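Local atomic coordinates of methyltransferase-like protein (Saccharopolyspora spinosa, PDB entry 4PNE), a protein that catalyses a [4+2] cycloaddition in spinosyn biosynthesis, using a fold of the S-adenosylmethionine-dependent methyltransferase type that holds S-adenosyl-L-homocysteine. Residues P57-H62 with Q75-L80; H62-N67 with E241-R246. All coordinates share one frame; numbering follows the deposited sequence.

Interaction 1. Residues P57-H62 with Q75-L80. With SAH (S-adenosyl-L-homocysteine), chain C.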
loop_
_atom_site.group_PDB
_atom_site.type_symbol
_atom_site.label_atom_id
_atom_site.label_comp_id
_atom_site.label_asym_id
_atom_site.label_seq_id
_atom_site.Cartn_x
_atom_site.Cartn_y
_atom_site.Cartn_z
ATOM N N PRO A 57 10.305 -6.725 9.942
ATOM C CA PRO A 57 9.687 -5.728 9.072
ATOM C C PRO A 57 9.086 -6.430 7.875
ATOM O O PRO A 57 9.741 -7.290 7.316
ATOM C CB PRO A 57 10.857 -4.830 8.677
ATOM C CG PRO A 57 11.806 -4.942 9.859
ATOM C CD PRO A 57 11.705 -6.396 10.259
ATOM N N CYS A 58 7.859 -6.077 7.515
ATOM C CA CYS A 58 7.058 -6.845 6.574
ATOM C C CYS A 58 6.335 -5.982 5.553
ATOM O O CYS A 58 6.137 -4.774 5.747
ATOM C CB CYS A 58 6.003 -7.667 7.322
ATOM S SG CYS A 58 4.775 -6.653 8.215
ATOM N N ALA A 59 5.903 -6.623 4.481
ATOM C CA ALA A 59 4.892 -6.043 3.595
ATOM C C ALA A 59 3.598 -5.771 4.367
ATOM O O ALA A 59 3.154 -6.591 5.157
ATOM C CB ALA A 59 4.617 -6.981 2.418
ATOM N N ILE A 60 2.985 -4.615 4.152
ATOM C CA ILE A 60 1.699 -4.293 4.721
ATOM C C ILE A 60 0.690 -4.167 3.579
ATOM O O ILE A 60 0.045 -3.145 3.371
ATOM C CB ILE A 60 1.759 -3.016 5.543
ATOM C CG1 ILE A 60 3.036 -2.992 6.402
ATOM C CG2 ILE A 60 0.505 -2.910 6.417
ATOM C CD1 ILE A 60 3.255 -1.674 7.168
ATOM N N HIS A 61 0.572 -5.250 2.836
ATOM C CA HIS A 61 -0.446 -5.352 1.799
ATOM C C HIS A 61 -0.856 -6.825 1.667
ATOM O O HIS A 61 -0.177 -7.723 2.183
ATOM C CB HIS A 61 0.062 -4.748 0.478
ATOM C CG HIS A 61 1.254 -5.439 -0.117
ATOM N ND1 HIS A 61 2.452 -4.777 -0.303
ATOM C CD2 HIS A 61 1.443 -6.697 -0.584
ATOM C CE1 HIS A 61 3.325 -5.605 -0.855
ATOM N NE2 HIS A 61 2.737 -6.774 -1.041
ATOM N N HIS A 62 -1.984 -7.052 1.011
ATOM C CA HIS A 62 -2.553 -8.395 0.852
ATOM C C HIS A 62 -1.644 -9.301 0.035
ATOM O O HIS A 62 -0.894 -8.837 -0.844
ATOM C CB HIS A 62 -3.907 -8.304 0.160
ATOM C CG HIS A 62 -5.042 -7.982 1.081
ATOM N ND1 HIS A 62 -4.931 -7.113 2.148
ATOM C CD2 HIS A 62 -6.324 -8.409 1.074
ATOM C CE1 HIS A 62 -6.087 -7.059 2.784
ATOM N NE2 HIS A 62 -6.958 -7.823 2.144
ATOM N N GLN A 75 4.883 -14.760 1.780
ATOM C CA GLN A 75 5.263 -15.169 0.443
ATOM C C GLN A 75 4.321 -14.607 -0.611
ATOM O O GLN A 75 4.753 -14.157 -1.679
ATOM C CB GLN A 75 5.300 -16.687 0.335
ATOM C CG GLN A 75 6.500 -17.319 0.992
ATOM C CD GLN A 75 6.390 -18.818 1.073
ATOM O OE1 GLN A 75 5.328 -19.357 1.400
ATOM N NE2 GLN A 75 7.488 -19.508 0.783
ATOM N N ALA A 76 3.021 -14.668 -0.327
ATOM C CA ALA A 76 1.995 -14.184 -1.250
ATOM C C ALA A 76 2.049 -12.659 -1.395
ATOM O O ALA A 76 1.839 -12.115 -2.488
ATOM C CB ALA A 76 0.621 -14.611 -0.787
ATOM N N ALA A 77 2.380 -11.967 -0.315
ATOM C CA ALA A 77 2.591 -10.531 -0.393
ATOM C C ALA A 77 3.785 -10.213 -1.288
ATOM O O ALA A 77 3.757 -9.256 -2.072
ATOM C CB ALA A 77 2.785 -9.932 0.995
ATOM N N ASP A 78 4.826 -11.042 -1.239
ATOM C CA ASP A 78 5.987 -10.807 -2.106
ATOM C C ASP A 78 5.587 -11.007 -3.583
ATOM O O ASP A 78 6.106 -10.343 -4.478
ATOM C CB ASP A 78 7.154 -11.728 -1.738
ATOM C CG ASP A 78 7.905 -11.285 -0.484
ATOM O OD1 ASP A 78 7.764 -10.114 -0.057
ATOM O OD2 ASP A 78 8.643 -12.135 0.071
ATOM N N ARG A 79 4.661 -11.930 -3.846
ATOM C CA ARG A 79 4.187 -12.155 -5.205
ATOM C C ARG A 79 3.475 -10.914 -5.709
ATOM O O ARG A 79 3.647 -10.507 -6.869
ATOM C CB ARG A 79 3.258 -13.367 -5.236
ATOM C CG ARG A 79 2.633 -13.657 -6.570
ATOM C CD ARG A 79 3.671 -13.964 -7.602
ATOM N NE ARG A 79 3.022 -14.370 -8.849
ATOM C CZ ARG A 79 3.409 -14.013 -10.070
ATOM N NH1 ARG A 79 4.474 -13.233 -10.253
ATOM N NH2 ARG A 79 2.724 -14.453 -11.121
ATOM N N LEU A 80 2.659 -10.314 -4.866
ATOM C CA LEU A 80 1.961 -9.108 -5.256
ATOM C C LEU A 80 2.972 -8.018 -5.572
ATOM O O LEU A 80 2.883 -7.341 -6.599
ATOM C CB LEU A 80 0.990 -8.663 -4.183
ATOM C CG LEU A 80 0.189 -7.427 -4.616
ATOM C CD1 LEU A 80 -0.725 -7.706 -5.833
ATOM C CD2 LEU A 80 -0.653 -6.932 -3.505
HETATM N N SAH C . 2.992 0.257 0.425
HETATM C CA SAH C . 3.380 -0.374 1.690
HETATM C CB SAH C . 2.545 0.059 2.892
HETATM C CG SAH C . 1.045 0.119 2.745
HETATM S SD SAH C . 0.264 0.471 4.327
HETATM C C SAH C . 3.329 -1.869 1.534
HETATM O O SAH C . 3.891 -2.578 2.350
HETATM O OXT SAH C . 2.798 -2.356 0.532
HETATM C "C5'" SAH C . -0.198 2.189 3.984
HETATM C "C4'" SAH C . 0.981 3.150 3.955
HETATM O "O4'" SAH C . 0.554 4.412 3.459
HETATM C "C3'" SAH C . 1.590 3.433 5.317
HETATM O "O3'" SAH C . 2.992 3.343 5.142
HETATM C "C2'" SAH C . 1.132 4.847 5.636
HETATM O "O2'" SAH C . 1.949 5.606 6.526
HETATM C "C1'" SAH C . 1.082 5.455 4.235
HETATM N N9 SAH C . 0.267 6.683 4.176
HETATM C C8 SAH C . -0.987 6.930 4.631
HETATM N N7 SAH C . -1.312 8.222 4.394
HETATM C C5 SAH C . -0.252 8.804 3.799
HETATM C C6 SAH C . -0.011 10.088 3.357
HETATM N N6 SAH C . -0.927 11.040 3.455
HETATM N N1 SAH C . 1.170 10.372 2.770
HETATM C C2 SAH C . 2.147 9.409 2.628
HETATM N N3 SAH C . 1.939 8.147 3.106
HETATM C C4 SAH C . 0.740 7.849 3.655
#
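His-61 bridges the carboxylate of S-adenosyl-L-homocysteine and the carbonyl of Ala-77 on helix 73-88, a worked example of a ring gripped by both nitrogens in the S-adenosyl-L-homocysteine pocket of a class I methyltransferase-like fold. On one edge His-61 ND1 donates to OXT of the ligand at 2.6 Å; on another His-61 NE2 donates to Ala-77 O at 2.9 Å, the bond nearly straight at 171°. Since both N-H groups are spent on acceptors lying close to the ring plane, the imidazole is held against rotation. Its CG sits between the backbone N and the carbonyl carbon (chi1 63°), the turn that carries the ring from the loop to the helix. Over one face, toward the rim, lies the methyl of Ala-59, which also meets the methyl of Ala-77, CB to CB, at 3.8 Å. Leu-80, with CG anti to its N (chi1 -177°), brings CD2 obliquely to His-61 CD2, 3.6 Å away. The same methyl presses on the buried carbonyl of His-62. The other oxygen of the ligand carboxylate is taken by the backbone: Ile-60 N donates to O of S-adenosyl-L-homocysteine at 2.9 Å.

Interaction 2. Residues H62-N67 with E241-R246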
loop_
_atom_site.group_PDB
_atom_site.type_symbol
_atom_site.label_atom_id
_atom_site.label_comp_id
_atom_site.label_asym_id
_atom_site.label_seq_id
_atom_site.Cartn_x
_atom_site.Cartn_y
_atom_site.Cartn_z
ATOM N N HIS A 62 -1.984 -7.052 1.011
ATOM C CA HIS A 62 -2.553 -8.395 0.852
ATOM C C HIS A 62 -1.644 -9.301 0.035
ATOM O O HIS A 62 -0.894 -8.837 -0.844
ATOM C CB HIS A 62 -3.907 -8.304 0.160
ATOM C CG HIS A 62 -5.042 -7.982 1.081
ATOM N ND1 HIS A 62 -4.931 -7.113 2.148
ATOM C CD2 HIS A 62 -6.324 -8.409 1.074
ATOM C CE1 HIS A 62 -6.087 -7.059 2.784
ATOM N NE2 HIS A 62 -6.958 -7.823 2.144
ATOM N N GLY A 63 -1.739 -10.593 0.274
ATOM C CA GLY A 63 -1.051 -11.562 -0.555
ATOM C C GLY A 63 -1.848 -11.889 -1.806
ATOM O O GLY A 63 -3.081 -11.755 -1.835
ATOM N N TYR A 64 -1.133 -12.390 -2.801
ATOM C CA TYR A 64 -1.698 -12.874 -4.057
ATOM C C TYR A 64 -1.258 -14.319 -4.238
ATOM O O TYR A 64 -0.060 -14.622 -4.247
ATOM C CB TYR A 64 -1.216 -11.985 -5.213
ATOM C CG TYR A 64 -1.612 -12.355 -6.617
ATOM C CD1 TYR A 64 -1.009 -13.411 -7.275
ATOM C CD2 TYR A 64 -2.564 -11.624 -7.291
ATOM C CE1 TYR A 64 -1.345 -13.734 -8.568
ATOM C CE2 TYR A 64 -2.918 -11.929 -8.597
ATOM C CZ TYR A 64 -2.308 -12.993 -9.228
ATOM O OH TYR A 64 -2.649 -13.298 -10.520
ATOM N N TRP A 65 -2.241 -15.217 -4.323
ATOM C CA TRP A 65 -1.999 -16.638 -4.438
ATOM C C TRP A 65 -2.334 -17.157 -5.829
ATOM O O TRP A 65 -3.261 -16.693 -6.479
ATOM C CB TRP A 65 -2.830 -17.402 -3.413
ATOM C CG TRP A 65 -2.309 -17.404 -2.031
ATOM C CD1 TRP A 65 -1.571 -18.382 -1.454
ATOM C CD2 TRP A 65 -2.530 -16.406 -1.016
ATOM N NE1 TRP A 65 -1.308 -18.069 -0.143
ATOM C CE2 TRP A 65 -1.896 -16.865 0.158
ATOM C CE3 TRP A 65 -3.211 -15.187 -0.979
ATOM C CZ2 TRP A 65 -1.894 -16.135 1.340
ATOM C CZ3 TRP A 65 -3.213 -14.458 0.204
ATOM C CH2 TRP A 65 -2.590 -14.953 1.359
ATOM N N GLU A 66 -1.577 -18.163 -6.247
ATOM C CA GLU A 66 -1.809 -18.864 -7.510
ATOM C C GLU A 66 -2.704 -20.096 -7.390
ATOM O O GLU A 66 -3.234 -20.595 -8.384
ATOM C CB GLU A 66 -0.479 -19.280 -8.109
ATOM C CG GLU A 66 0.488 -18.128 -8.299
ATOM C CD GLU A 66 0.083 -17.210 -9.433
ATOM O OE1 GLU A 66 -0.940 -17.484 -10.101
ATOM O OE2 GLU A 66 0.789 -16.198 -9.658
ATOM N N ASN A 67 -2.898 -20.571 -6.174
ATOM C CA ASN A 67 -3.715 -21.745 -5.903
ATOM C C ASN A 67 -4.553 -21.518 -4.656
ATOM O O ASN A 67 -4.865 -20.376 -4.327
ATOM C CB ASN A 67 -2.825 -22.974 -5.754
ATOM C CG ASN A 67 -1.818 -22.824 -4.629
ATOM O OD1 ASN A 67 -1.920 -21.908 -3.810
ATOM N ND2 ASN A 67 -0.859 -23.744 -4.567
ATOM N N GLU A 241 -6.998 -5.045 -13.271
ATOM C CA GLU A 241 -7.185 -6.465 -13.073
ATOM C C GLU A 241 -7.884 -6.607 -11.760
ATOM O O GLU A 241 -7.395 -6.101 -10.748
ATOM C CB GLU A 241 -5.866 -7.200 -13.023
ATOM C CG GLU A 241 -4.881 -6.868 -14.130
ATOM C CD GLU A 241 -3.458 -7.226 -13.722
ATOM O OE1 GLU A 241 -3.191 -8.443 -13.565
ATOM O OE2 GLU A 241 -2.629 -6.300 -13.500
ATOM N N ASP A 242 -9.020 -7.266 -11.776
ATOM C CA ASP A 242 -9.706 -7.638 -10.545
ATOM C C ASP A 242 -9.126 -8.960 -10.108
ATOM O O ASP A 242 -9.297 -9.978 -10.764
ATOM C CB ASP A 242 -11.227 -7.715 -10.761
ATOM C CG ASP A 242 -11.964 -8.194 -9.544
ATOM O OD1 ASP A 242 -11.335 -8.576 -8.535
ATOM O OD2 ASP A 242 -13.193 -8.153 -9.567
ATOM N N VAL A 243 -8.417 -8.957 -8.973
ATOM C CA VAL A 243 -7.704 -10.154 -8.532
ATOM C C VAL A 243 -8.272 -10.622 -7.171
ATOM O O VAL A 243 -7.592 -11.234 -6.375
ATOM C CB VAL A 243 -6.170 -9.913 -8.453
ATOM C CG1 VAL A 243 -5.604 -9.505 -9.837
ATOM C CG2 VAL A 243 -5.778 -8.824 -7.417
ATOM N N SER A 244 -9.520 -10.284 -6.918
ATOM C CA SER A 244 -10.164 -10.671 -5.671
ATOM C C SER A 244 -10.081 -12.181 -5.419
ATOM O O SER A 244 -9.942 -12.605 -4.271
ATOM C CB SER A 244 -11.626 -10.266 -5.674
ATOM O OG SER A 244 -11.764 -8.911 -5.976
ATOM N N SER A 245 -10.201 -13.002 -6.467
ATOM C CA SER A 245 -10.124 -14.451 -6.302
ATOM C C SER A 245 -8.748 -14.959 -5.842
ATOM O O SER A 245 -8.650 -16.066 -5.274
ATOM C CB SER A 245 -10.487 -15.172 -7.607
ATOM O OG SER A 245 -9.569 -14.892 -8.633
ATOM N N ARG A 246 -7.710 -14.158 -6.088
ATOM C CA ARG A 246 -6.335 -14.503 -5.723
ATOM C C ARG A 246 -5.960 -14.012 -4.336
ATOM O O ARG A 246 -5.019 -14.499 -3.758
ATOM C CB ARG A 246 -5.360 -13.901 -6.727
ATOM C CG ARG A 246 -5.755 -14.080 -8.160
ATOM C CD ARG A 246 -5.985 -15.527 -8.539
ATOM N NE ARG A 246 -5.760 -15.698 -9.967
ATOM C CZ ARG A 246 -4.638 -16.148 -10.514
ATOM N NH1 ARG A 246 -3.606 -16.513 -9.762
ATOM N NH2 ARG A 246 -4.563 -16.245 -11.835
#
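The ring of Tyr-64 carries the aliphatic start of Arg-246 on one face and meets CG1 of Val-243 and OE2 of Glu-66 at its edge, where Tyr-64 CE2 lies 3.8 Å from the valine methyl. Over the face the contact is CH-pi: Arg-246 CB stands 3.8 Å from the centroid of the Tyr-64 ring. The two side chains run side by side in the same direction, the bend of the arginine (chi2 -56°) going with a chain that lies along the ring. The phenol oxygen sits above the centre of the guanidinium face, the two planes 33° apart. At the guanidinium edge Arg-246 NH1 has two acceptors: Glu-66 OE1, in a salt bridge of 2.9 Å, and the backbone oxygen of Trp-65, weakly. The glutamate is met from above its carboxylate plane, which stands 74° from the guanidinium. Trp-65 turns the edge of its indole to Arg-246 O, with CE3 3.4 Å from that oxygen; the same oxygen accepts from Trp-65 N at 2.9 Å. The indole NE1 is taken by Ala-71 O. Beside the contact, Asp-242 OD1 receives Ser-244 N in an Asx turn, as strand 236-242 gives way to the short, weakly bonded helix that follows. Tyr-64 also packs on Leu-80 and Leu-83 of helix 73-88, Val-243 rests on strand 290-298, and Trp-65 reaches Phe-250 and Gln-253 of helix 250-260.

In the fold
From the N terminus, the chain leaves helix 36-54, passes through 57-62 and 62-67, and enters helix 73-88. Interaction 1 closes a short loop of 12 intervening residues; interaction 2 spans 173, including the first five strands of the sheet, before strand 236-242 at its outer edge. The two cross: 62-67 begins on His-62, the last residue of 57-62, and runs on before 75-80, while its partner 241-246 comes after 75-80. They also touch directly: Glu-66 OE2 pairs with Arg-79 NH2, Tyr-64 N probably donates to Ala-76 O, and Ala-76 CB packs against Gly-63 and Trp-65. One connecting segment thus joins the S-adenosyl-L-homocysteine pocket and helix 73-88 to the end of an edge strand.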